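PDB 5G5S: protein argonaute from Methanocaldococcus jannaschii, which uses short single-stranded DNA guides to bind and slice complementary target DNA, and may thereby defend the cell against invading genetic elements. Local coordinates for residues L358-I368 and I427-K437; E371-M382 and L462-D470. All coordinates share one frame; numbering follows the deposited sequence.

Interaction 1: residues L358-I368 and I427-K437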
loop_
_atom_site.group_PDB
_atom_site.type_symbol
_atom_site.label_atom_id
_atom_site.label_comp_id
_atom_site.label_asym_id
_atom_site.label_seq_id
_atom_site.Cartn_x
_atom_site.Cartn_y
_atom_site.Cartn_z
ATOM N N LEU A 358 16.844 24.530 14.797
ATOM C CA LEU A 358 15.514 23.998 15.080
ATOM C C LEU A 358 15.326 23.725 16.565
ATOM O O LEU A 358 16.120 22.996 17.165
ATOM C CB LEU A 358 15.217 22.726 14.258
ATOM C CG LEU A 358 15.160 22.851 12.723
ATOM C CD1 LEU A 358 15.130 21.477 12.066
ATOM C CD2 LEU A 358 13.958 23.673 12.265
ATOM N N LEU A 359 14.279 24.339 17.154
ATOM C CA LEU A 359 13.879 24.181 18.555
ATOM C C LEU A 359 13.453 22.712 18.712
ATOM O O LEU A 359 12.380 22.319 18.249
ATOM C CB LEU A 359 12.693 25.114 18.840
ATOM C CG LEU A 359 12.821 26.112 19.968
ATOM C CD1 LEU A 359 13.353 27.460 19.466
ATOM C CD2 LEU A 359 11.479 26.316 20.642
ATOM N N THR A 360 14.342 21.886 19.278
ATOM C CA THR A 360 14.107 20.448 19.433
ATOM C C THR A 360 13.626 20.093 20.841
ATOM O O THR A 360 14.013 20.737 21.814
ATOM C CB THR A 360 15.345 19.656 18.961
ATOM O OG1 THR A 360 15.748 20.153 17.686
ATOM C CG2 THR A 360 15.097 18.156 18.859
ATOM N N TYR A 361 12.771 19.071 20.934
ATOM C CA TYR A 361 12.239 18.541 22.185
ATOM C C TYR A 361 12.694 17.088 22.339
ATOM O O TYR A 361 12.779 16.378 21.336
ATOM C CB TYR A 361 10.703 18.599 22.166
ATOM C CG TYR A 361 10.136 19.981 22.393
ATOM C CD1 TYR A 361 9.967 20.872 21.336
ATOM C CD2 TYR A 361 9.740 20.392 23.661
ATOM C CE1 TYR A 361 9.453 22.152 21.543
ATOM C CE2 TYR A 361 9.197 21.659 23.876
ATOM C CZ TYR A 361 9.052 22.535 22.812
ATOM O OH TYR A 361 8.524 23.787 23.026
ATOM N N ILE A 362 13.018 16.650 23.569
ATOM C CA ILE A 362 13.391 15.250 23.814
ATOM C C ILE A 362 12.352 14.649 24.752
ATOM O O ILE A 362 12.340 14.942 25.948
ATOM C CB ILE A 362 14.871 14.977 24.246
ATOM C CG1 ILE A 362 15.921 15.791 23.428
ATOM C CG2 ILE A 362 15.184 13.468 24.234
ATOM C CD1 ILE A 362 16.002 15.552 21.848
ATOM N N LEU A 363 11.447 13.856 24.181
ATOM C CA LEU A 363 10.334 13.226 24.884
ATOM C C LEU A 363 10.644 11.784 25.290
ATOM O O LEU A 363 10.749 10.904 24.437
ATOM C CB LEU A 363 9.040 13.345 24.044
ATOM C CG LEU A 363 8.600 14.788 23.724
ATOM C CD1 LEU A 363 7.685 14.835 22.549
ATOM C CD2 LEU A 363 7.950 15.462 24.924
ATOM N N ILE A 364 10.835 11.564 26.605
ATOM C CA ILE A 364 11.170 10.263 27.199
ATOM C C ILE A 364 9.940 9.686 27.902
ATOM O O ILE A 364 9.324 10.373 28.719
ATOM C CB ILE A 364 12.391 10.347 28.176
ATOM C CG1 ILE A 364 13.511 11.294 27.681
ATOM C CG2 ILE A 364 12.951 8.955 28.499
ATOM C CD1 ILE A 364 13.536 12.635 28.362
ATOM N N ASP A 365 9.596 8.421 27.594
ATOM C CA ASP A 365 8.469 7.701 28.195
ATOM C C ASP A 365 8.759 7.506 29.688
ATOM O O ASP A 365 9.871 7.097 30.036
ATOM C CB ASP A 365 8.277 6.343 27.493
ATOM C CG ASP A 365 6.972 5.644 27.813
ATOM O OD1 ASP A 365 6.871 5.048 28.901
ATOM O OD2 ASP A 365 6.072 5.653 26.954
ATOM N N GLU A 366 7.780 7.841 30.565
ATOM C CA GLU A 366 7.870 7.738 32.034
ATOM C C GLU A 366 8.367 6.374 32.517
ATOM O O GLU A 366 9.171 6.315 33.447
ATOM C CB GLU A 366 6.512 8.042 32.685
ATOM C CG GLU A 366 6.243 9.518 32.918
ATOM C CD GLU A 366 4.945 9.827 33.641
ATOM O OE1 GLU A 366 4.675 9.198 34.690
ATOM O OE2 GLU A 366 4.215 10.734 33.180
ATOM N N GLU A 367 7.897 5.289 31.872
ATOM C CA GLU A 367 8.221 3.894 32.185
ATOM C C GLU A 367 9.704 3.514 32.028
ATOM O O GLU A 367 10.120 2.488 32.572
ATOM C CB GLU A 367 7.316 2.929 31.395
ATOM C CG GLU A 367 5.839 3.031 31.754
ATOM C CD GLU A 367 5.051 1.739 31.649
ATOM O OE1 GLU A 367 5.024 1.136 30.551
ATOM O OE2 GLU A 367 4.440 1.338 32.668
ATOM N N ILE A 368 10.497 4.334 31.307
ATOM C CA ILE A 368 11.931 4.084 31.093
ATOM C C ILE A 368 12.870 5.114 31.780
ATOM O O ILE A 368 14.061 5.171 31.457
ATOM C CB ILE A 368 12.283 3.797 29.600
ATOM C CG1 ILE A 368 11.818 4.937 28.658
ATOM C CG2 ILE A 368 11.734 2.429 29.161
ATOM C CD1 ILE A 368 12.559 5.059 27.350
ATOM N N ILE A 427 8.771 25.853 12.629
ATOM C CA ILE A 427 9.137 24.437 12.527
ATOM C C ILE A 427 10.036 24.001 13.684
ATOM O O ILE A 427 11.120 24.553 13.885
ATOM C CB ILE A 427 9.703 24.059 11.117
ATOM C CG1 ILE A 427 8.617 24.152 10.008
ATOM C CG2 ILE A 427 10.400 22.685 11.102
ATOM C CD1 ILE A 427 7.360 23.184 10.156
ATOM N N CYS A 428 9.560 23.009 14.446
ATOM C CA CYS A 428 10.270 22.435 15.581
ATOM C C CYS A 428 10.428 20.940 15.380
ATOM O O CYS A 428 9.795 20.358 14.485
ATOM C CB CYS A 428 9.537 22.744 16.885
ATOM S SG CYS A 428 9.521 24.499 17.335
ATOM N N PHE A 429 11.283 20.316 16.197
ATOM C CA PHE A 429 11.489 18.878 16.134
ATOM C C PHE A 429 11.290 18.234 17.499
ATOM O O PHE A 429 11.473 18.891 18.520
ATOM C CB PHE A 429 12.850 18.504 15.509
ATOM C CG PHE A 429 12.952 17.025 15.205
ATOM C CD1 PHE A 429 12.281 16.473 14.119
ATOM C CD2 PHE A 429 13.649 16.171 16.051
ATOM C CE1 PHE A 429 12.321 15.099 13.876
ATOM C CE2 PHE A 429 13.683 14.795 15.808
ATOM C CZ PHE A 429 13.018 14.271 14.724
ATOM N N ALA A 430 10.873 16.956 17.519
ATOM C CA ALA A 430 10.713 16.213 18.764
ATOM C C ALA A 430 11.217 14.792 18.594
ATOM O O ALA A 430 10.787 14.094 17.687
ATOM C CB ALA A 430 9.267 16.227 19.228
ATOM N N LEU A 431 12.170 14.385 19.435
ATOM C CA LEU A 431 12.706 13.030 19.408
ATOM C C LEU A 431 12.025 12.273 20.543
ATOM O O LEU A 431 12.178 12.632 21.711
ATOM C CB LEU A 431 14.240 13.040 19.552
ATOM C CG LEU A 431 14.958 11.688 19.520
ATOM C CD1 LEU A 431 14.960 11.084 18.116
ATOM C CD2 LEU A 431 16.379 11.820 20.047
ATOM N N ILE A 432 11.197 11.288 20.180
ATOM C CA ILE A 432 10.427 10.488 21.127
ATOM C C ILE A 432 11.163 9.170 21.419
ATOM O O ILE A 432 11.405 8.375 20.505
ATOM C CB ILE A 432 8.963 10.270 20.625
ATOM C CG1 ILE A 432 8.218 11.603 20.410
ATOM C CG2 ILE A 432 8.172 9.339 21.549
ATOM C CD1 ILE A 432 7.130 11.528 19.288
ATOM N N ILE A 433 11.524 8.960 22.700
ATOM C CA ILE A 433 12.180 7.744 23.184
ATOM C C ILE A 433 11.106 6.935 23.931
ATOM O O ILE A 433 10.627 7.351 24.993
ATOM C CB ILE A 433 13.425 8.043 24.082
ATOM C CG1 ILE A 433 14.288 9.249 23.582
ATOM C CG2 ILE A 433 14.253 6.773 24.362
ATOM C CD1 ILE A 433 15.036 9.081 22.254
ATOM N N GLY A 434 10.710 5.816 23.335
ATOM C CA GLY A 434 9.679 4.948 23.887
ATOM C C GLY A 434 10.115 3.524 24.146
ATOM O O GLY A 434 11.302 3.202 24.041
ATOM N N LYS A 435 9.144 2.668 24.493
ATOM C CA LYS A 435 9.357 1.248 24.795
ATOM C C LYS A 435 8.300 0.341 24.148
ATOM O O LYS A 435 7.257 0.838 23.714
ATOM C CB LYS A 435 9.474 1.006 26.318
ATOM C CG LYS A 435 8.279 1.462 27.150
ATOM C CD LYS A 435 8.223 0.744 28.489
ATOM C CE LYS A 435 7.243 -0.406 28.472
ATOM N NZ LYS A 435 7.117 -1.041 29.807
ATOM N N GLU A 436 8.581 -0.977 24.057
ATOM C CA GLU A 436 7.673 -1.954 23.452
ATOM C C GLU A 436 6.393 -2.137 24.269
ATOM O O GLU A 436 6.405 -2.765 25.330
ATOM C CB GLU A 436 8.387 -3.294 23.160
ATOM C CG GLU A 436 7.580 -4.288 22.329
ATOM C CD GLU A 436 7.056 -3.801 20.991
ATOM O OE1 GLU A 436 7.874 -3.386 20.139
ATOM O OE2 GLU A 436 5.823 -3.856 20.786
ATOM N N LYS A 437 5.333 -1.494 23.794
ATOM C CA LYS A 437 4.016 -1.545 24.405
ATOM C C LYS A 437 3.006 -2.308 23.556
ATOM O O LYS A 437 1.811 -2.247 23.827
ATOM C CB LYS A 437 3.494 -0.133 24.652
ATOM C CG LYS A 437 4.328 0.691 25.613
ATOM C CD LYS A 437 3.649 2.014 25.907
ATOM C CE LYS A 437 4.355 2.777 27.015
ATOM N NZ LYS A 437 4.231 2.095 28.331
#
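Strands 358-365 and 428-434 run parallel, 20° apart, joined by six backbone hydrogen bonds that start with Phe429 N to Leu359 O and end with Asp365 N to Ile433 O (3.0 Å). Side chains pair on both faces. On one, Thr360 lies beside Phe429, its CG2 at the ring edge 3.7 Å from Phe429 CD2, while Thr360 OG1 is turned back to Leu358 O. Farther along this face the tip of Ile362, CD1, reaches Leu431 CB at 3.8 Å. On the other, Leu363 CD1 meets both Ala430 CB and Ile432 CG1, the latter at 3.9 Å. At the C-terminal strand ends the contact turns polar. Asp365 OD1 accepts from Glu367 N in an Asx turn, met on its anti side, and Glu367 OE1 forms salt bridges with Lys437 NZ and Lys435 NZ (3.1 Å), the second ammonium standing above the carboxylate plane. Lys435 CG sits between its own N and carbonyl carbon (chi1 58°), and the chain, bent at chi3, passes Ile368 CG2 and Glu367 CB toward that carboxylate. Tyr444 OH bonds to Asp365 OD2. These are the two central strands of the four-stranded parallel sheet of the Mid domain: strands 397-407 and 456-462 flank them, helix 442-452 packs on the Leu363 face, and Trp463 and Trp466 of helix 463-467 lie against Ile433 on the other.

Interaction 2: residues E371-M382 and L462-D470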
loop_
_atom_site.group_PDB
_atom_site.type_symbol
_atom_site.label_atom_id
_atom_site.label_comp_id
_atom_site.label_asym_id
_atom_site.label_seq_id
_atom_site.Cartn_x
_atom_site.Cartn_y
_atom_site.Cartn_z
ATOM N N GLU A 371 16.797 4.673 33.113
ATOM C CA GLU A 371 17.899 4.710 32.152
ATOM C C GLU A 371 18.191 6.109 31.577
ATOM O O GLU A 371 18.806 6.205 30.511
ATOM C CB GLU A 371 17.667 3.671 31.041
ATOM C CG GLU A 371 17.720 2.232 31.523
ATOM C CD GLU A 371 16.956 1.272 30.635
ATOM O OE1 GLU A 371 15.734 1.110 30.852
ATOM O OE2 GLU A 371 17.572 0.703 29.706
ATOM N N LEU A 372 17.811 7.186 32.310
ATOM C CA LEU A 372 18.029 8.589 31.917
ATOM C C LEU A 372 19.486 8.904 31.533
ATOM O O LEU A 372 19.707 9.598 30.538
ATOM C CB LEU A 372 17.510 9.563 32.999
ATOM C CG LEU A 372 17.598 11.074 32.696
ATOM C CD1 LEU A 372 16.746 11.470 31.480
ATOM C CD2 LEU A 372 17.208 11.892 33.903
ATOM N N LYS A 373 20.463 8.370 32.307
ATOM C CA LYS A 373 21.905 8.524 32.078
ATOM C C LYS A 373 22.313 7.970 30.699
ATOM O O LYS A 373 23.000 8.664 29.944
ATOM C CB LYS A 373 22.709 7.864 33.228
ATOM C CG LYS A 373 24.161 7.471 32.910
ATOM C CD LYS A 373 25.121 8.654 32.870
ATOM C CE LYS A 373 26.477 8.239 32.362
ATOM N NZ LYS A 373 27.361 9.412 32.142
ATOM N N ALA A 374 21.869 6.736 30.370
ATOM C CA ALA A 374 22.154 6.080 29.093
ATOM C C ALA A 374 21.401 6.741 27.931
ATOM O O ALA A 374 21.942 6.814 26.827
ATOM C CB ALA A 374 21.823 4.598 29.179
ATOM N N ILE A 375 20.162 7.233 28.187
ATOM C CA ILE A 375 19.310 7.927 27.211
ATOM C C ILE A 375 19.952 9.266 26.821
ATOM O O ILE A 375 20.111 9.529 25.629
ATOM C CB ILE A 375 17.844 8.077 27.734
ATOM C CG1 ILE A 375 17.100 6.725 27.694
ATOM C CG2 ILE A 375 17.057 9.162 26.968
ATOM C CD1 ILE A 375 15.948 6.572 28.717
ATOM N N LYS A 376 20.342 10.084 27.829
ATOM C CA LYS A 376 20.977 11.394 27.655
ATOM C C LYS A 376 22.264 11.291 26.842
ATOM O O LYS A 376 22.384 11.966 25.819
ATOM C CB LYS A 376 21.237 12.073 29.013
ATOM N N ASP A 377 23.188 10.393 27.263
ATOM C CA ASP A 377 24.475 10.132 26.612
ATOM C C ASP A 377 24.361 9.610 25.161
ATOM O O ASP A 377 25.323 9.734 24.404
ATOM C CB ASP A 377 25.345 9.205 27.485
ATOM C CG ASP A 377 25.866 9.828 28.778
ATOM O OD1 ASP A 377 25.143 10.665 29.375
ATOM O OD2 ASP A 377 26.976 9.448 29.217
ATOM N N LYS A 378 23.188 9.061 24.770
ATOM C CA LYS A 378 22.915 8.556 23.421
ATOM C C LYS A 378 22.391 9.666 22.497
ATOM O O LYS A 378 22.812 9.746 21.342
ATOM C CB LYS A 378 21.929 7.377 23.464
ATOM C CG LYS A 378 22.591 6.020 23.288
ATOM C CD LYS A 378 22.531 5.530 21.843
ATOM C CE LYS A 378 23.335 4.266 21.682
ATOM N NZ LYS A 378 23.474 3.878 20.258
ATOM N N VAL A 379 21.461 10.505 23.008
ATOM C CA VAL A 379 20.856 11.655 22.319
ATOM C C VAL A 379 21.942 12.751 22.113
ATOM O O VAL A 379 21.998 13.359 21.044
ATOM C CB VAL A 379 19.619 12.179 23.114
ATOM C CG1 VAL A 379 19.086 13.499 22.563
ATOM C CG2 VAL A 379 18.509 11.136 23.172
ATOM N N ASN A 380 22.812 12.968 23.129
ATOM C CA ASN A 380 23.900 13.953 23.082
ATOM C C ASN A 380 25.008 13.565 22.094
ATOM O O ASN A 380 25.299 14.353 21.193
ATOM C CB ASN A 380 24.464 14.244 24.478
ATOM C CG ASN A 380 23.510 14.964 25.411
ATOM O OD1 ASN A 380 22.588 15.673 24.991
ATOM N ND2 ASN A 380 23.724 14.814 26.710
ATOM N N LYS A 381 25.586 12.345 22.231
ATOM C CA LYS A 381 26.641 11.828 21.344
ATOM C C LYS A 381 26.220 11.805 19.877
ATOM O O LYS A 381 27.070 11.973 19.008
ATOM C CB LYS A 381 27.113 10.436 21.786
ATOM N N MET A 382 24.921 11.612 19.597
ATOM C CA MET A 382 24.408 11.614 18.229
ATOM C C MET A 382 24.257 13.045 17.688
ATOM O O MET A 382 24.737 13.332 16.590
ATOM C CB MET A 382 23.081 10.846 18.128
ATOM C CG MET A 382 22.363 11.071 16.796
ATOM S SD MET A 382 20.683 10.444 16.696
ATOM C CE MET A 382 19.867 11.498 17.848
ATOM N N LEU A 462 12.439 3.007 19.666
ATOM C CA LEU A 462 12.342 2.135 20.847
ATOM C C LEU A 462 13.697 2.074 21.529
ATOM O O LEU A 462 14.691 1.707 20.891
ATOM C CB LEU A 462 11.828 0.713 20.519
ATOM C CG LEU A 462 10.413 0.568 19.931
ATOM C CD1 LEU A 462 10.142 -0.871 19.543
ATOM C CD2 LEU A 462 9.327 1.052 20.897
ATOM N N TRP A 463 13.742 2.470 22.813
ATOM C CA TRP A 463 14.968 2.507 23.611
ATOM C C TRP A 463 15.705 1.178 23.715
ATOM O O TRP A 463 16.932 1.166 23.598
ATOM C CB TRP A 463 14.743 3.130 24.998
ATOM C CG TRP A 463 15.985 3.170 25.841
ATOM C CD1 TRP A 463 16.197 2.512 27.017
ATOM C CD2 TRP A 463 17.233 3.787 25.495
ATOM N NE1 TRP A 463 17.482 2.727 27.455
ATOM C CE2 TRP A 463 18.143 3.500 26.536
ATOM C CE3 TRP A 463 17.668 4.574 24.411
ATOM C CZ2 TRP A 463 19.455 3.985 26.536
ATOM C CZ3 TRP A 463 18.970 5.046 24.408
ATOM C CH2 TRP A 463 19.849 4.746 25.457
ATOM N N GLU A 464 14.964 0.066 23.926
ATOM C CA GLU A 464 15.524 -1.289 24.038
ATOM C C GLU A 464 16.426 -1.616 22.845
ATOM O O GLU A 464 17.543 -2.102 23.038
ATOM C CB GLU A 464 14.414 -2.352 24.187
ATOM C CG GLU A 464 13.668 -2.310 25.513
ATOM C CD GLU A 464 12.273 -1.715 25.449
ATOM O OE1 GLU A 464 12.115 -0.611 24.876
ATOM O OE2 GLU A 464 11.338 -2.345 25.995
ATOM N N ASN A 465 15.965 -1.287 21.631
ATOM C CA ASN A 465 16.707 -1.504 20.393
ATOM C C ASN A 465 17.896 -0.541 20.233
ATOM O O ASN A 465 18.979 -0.986 19.842
ATOM C CB ASN A 465 15.768 -1.441 19.188
ATOM C CG ASN A 465 14.749 -2.557 19.131
ATOM O OD1 ASN A 465 15.052 -3.742 19.359
ATOM N ND2 ASN A 465 13.518 -2.199 18.787
ATOM N N TRP A 466 17.704 0.763 20.548
ATOM C CA TRP A 466 18.757 1.779 20.438
ATOM C C TRP A 466 19.907 1.586 21.429
ATOM O O TRP A 466 21.044 1.913 21.091
ATOM C CB TRP A 466 18.179 3.200 20.541
ATOM C CG TRP A 466 19.004 4.271 19.877
ATOM C CD1 TRP A 466 19.957 4.100 18.914
ATOM C CD2 TRP A 466 18.911 5.688 20.102
ATOM N NE1 TRP A 466 20.488 5.318 18.550
ATOM C CE2 TRP A 466 19.860 6.309 19.259
ATOM C CE3 TRP A 466 18.137 6.491 20.956
ATOM C CZ2 TRP A 466 20.053 7.695 19.244
ATOM C CZ3 TRP A 466 18.327 7.865 20.936
ATOM C CH2 TRP A 466 19.277 8.453 20.090
ATOM N N ARG A 467 19.618 1.056 22.641
ATOM C CA ARG A 467 20.602 0.793 23.699
ATOM C C ARG A 467 21.633 -0.263 23.256
ATOM O O ARG A 467 22.817 -0.125 23.566
ATOM C CB ARG A 467 19.885 0.360 24.989
ATOM C CG ARG A 467 20.777 0.292 26.237
ATOM C CD ARG A 467 20.039 -0.182 27.484
ATOM N NE ARG A 467 19.564 -1.564 27.364
ATOM C CZ ARG A 467 18.301 -1.909 27.127
ATOM N NH1 ARG A 467 17.365 -0.977 26.991
ATOM N NH2 ARG A 467 17.965 -3.186 27.021
ATOM N N LYS A 468 21.177 -1.287 22.512
ATOM C CA LYS A 468 21.991 -2.386 21.980
ATOM C C LYS A 468 22.740 -2.032 20.679
ATOM O O LYS A 468 23.558 -2.833 20.221
ATOM C CB LYS A 468 21.118 -3.637 21.770
ATOM N N ASP A 469 22.461 -0.851 20.084
ATOM C CA ASP A 469 23.081 -0.384 18.838
ATOM C C ASP A 469 24.533 0.082 19.061
ATOM O O ASP A 469 24.800 1.281 19.209
ATOM C CB ASP A 469 22.206 0.707 18.183
ATOM C CG ASP A 469 22.738 1.275 16.882
ATOM O OD1 ASP A 469 22.973 0.483 15.941
ATOM O OD2 ASP A 469 22.877 2.516 16.790
ATOM N N ASP A 470 25.469 -0.888 19.093
ATOM C CA ASP A 470 26.905 -0.647 19.290
ATOM C C ASP A 470 27.632 -0.327 17.969
ATOM O O ASP A 470 28.767 0.161 18.004
ATOM C CB ASP A 470 27.571 -1.863 19.966
ATOM C CG ASP A 470 26.981 -2.259 21.304
ATOM O OD1 ASP A 470 27.285 -1.579 22.313
ATOM O OD2 ASP A 470 26.266 -3.284 21.356
#
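Ile375 lays CG1 over the centre of the six-membered ring of Trp463, 3.6 Å from the centroid, in a CH-pi contact that its first torsion (chi1 -73°) sets up by placing CG1 beside the backbone N. Ala374 CB touches Trp463 CZ2 at 3.6 Å, and Lys378 CG comes up at the ring edge. At the indole nitrogen, Trp463 NE1 gives a weak, bent hydrogen bond to Glu371 OE2 (3.0 Å, 139° at the hydrogen), the carboxylate plane turned steeply against the ring. The same oxygen makes a salt bridge to Arg467 NH1 at 3.2 Å, so one carboxylate oxygen serves both. Arg467 CB packs on the ring face opposite Ile375, clasping the indole between the two side chains. Trp466 is met differently: Lys378, bent at chi2, runs antiparallel to it, CD lying over the five-membered ring and NZ in an off-centre cation-pi contact, while Val379 CG2 and Met382 SD approach obliquely, the sulfur 3.8 Å from Trp466 CZ2 in a Met-aromatic contact. Helices 372-390 and 463-467, their short segments crossing at 66° with axes 11.3 Å apart, thus meet through two tryptophans on one side of the Rossmann-like Mid-domain sheet. Leu462, the first residue of 462-470, belongs to the 459-462 region that binds the 5'-phosphorylated end of the guide. Beyond the ring, Lys378 NZ donates to Asp469 O at 3.1 Å and weakly to Trp466 O; the Asp469 carboxylate is a long salt-bridge partner, and Tyr337 OH makes a weak hydrogen bond to the same nitrogen. Asp469 is the centre of an inverse gamma turn; its carboxylate is bound by Met474 N and Thr475 OG1. Thr475 also bonds Trp466 NE1, and helix 473-485 further touches Met382 through Leu478.

Both contacts belong to the Mid domain; interaction 1 lies in its parallel sheet, interaction 2 on the side that carries Ile433. Interaction 1 is largely buried, held by a ladder of backbone bonds with aliphatic pairs on both faces, and becomes ionic at the strand ends. Interaction 2 is partly buried: no backbone-to-backbone bond joins its helices, and side chains meet each other and two backbone carbonyls, with the indoles inside, the Lys378 chain across one of them, and Glu371 and Arg467 at the rim. Strand 357-365 leads to helix 372-390, and Gly434 O probably accepts a hydrogen bond from Trp463 N at 2.8 Å. Ile433 and Ile368 both touch Trp463, an apolar layer between strands and helices.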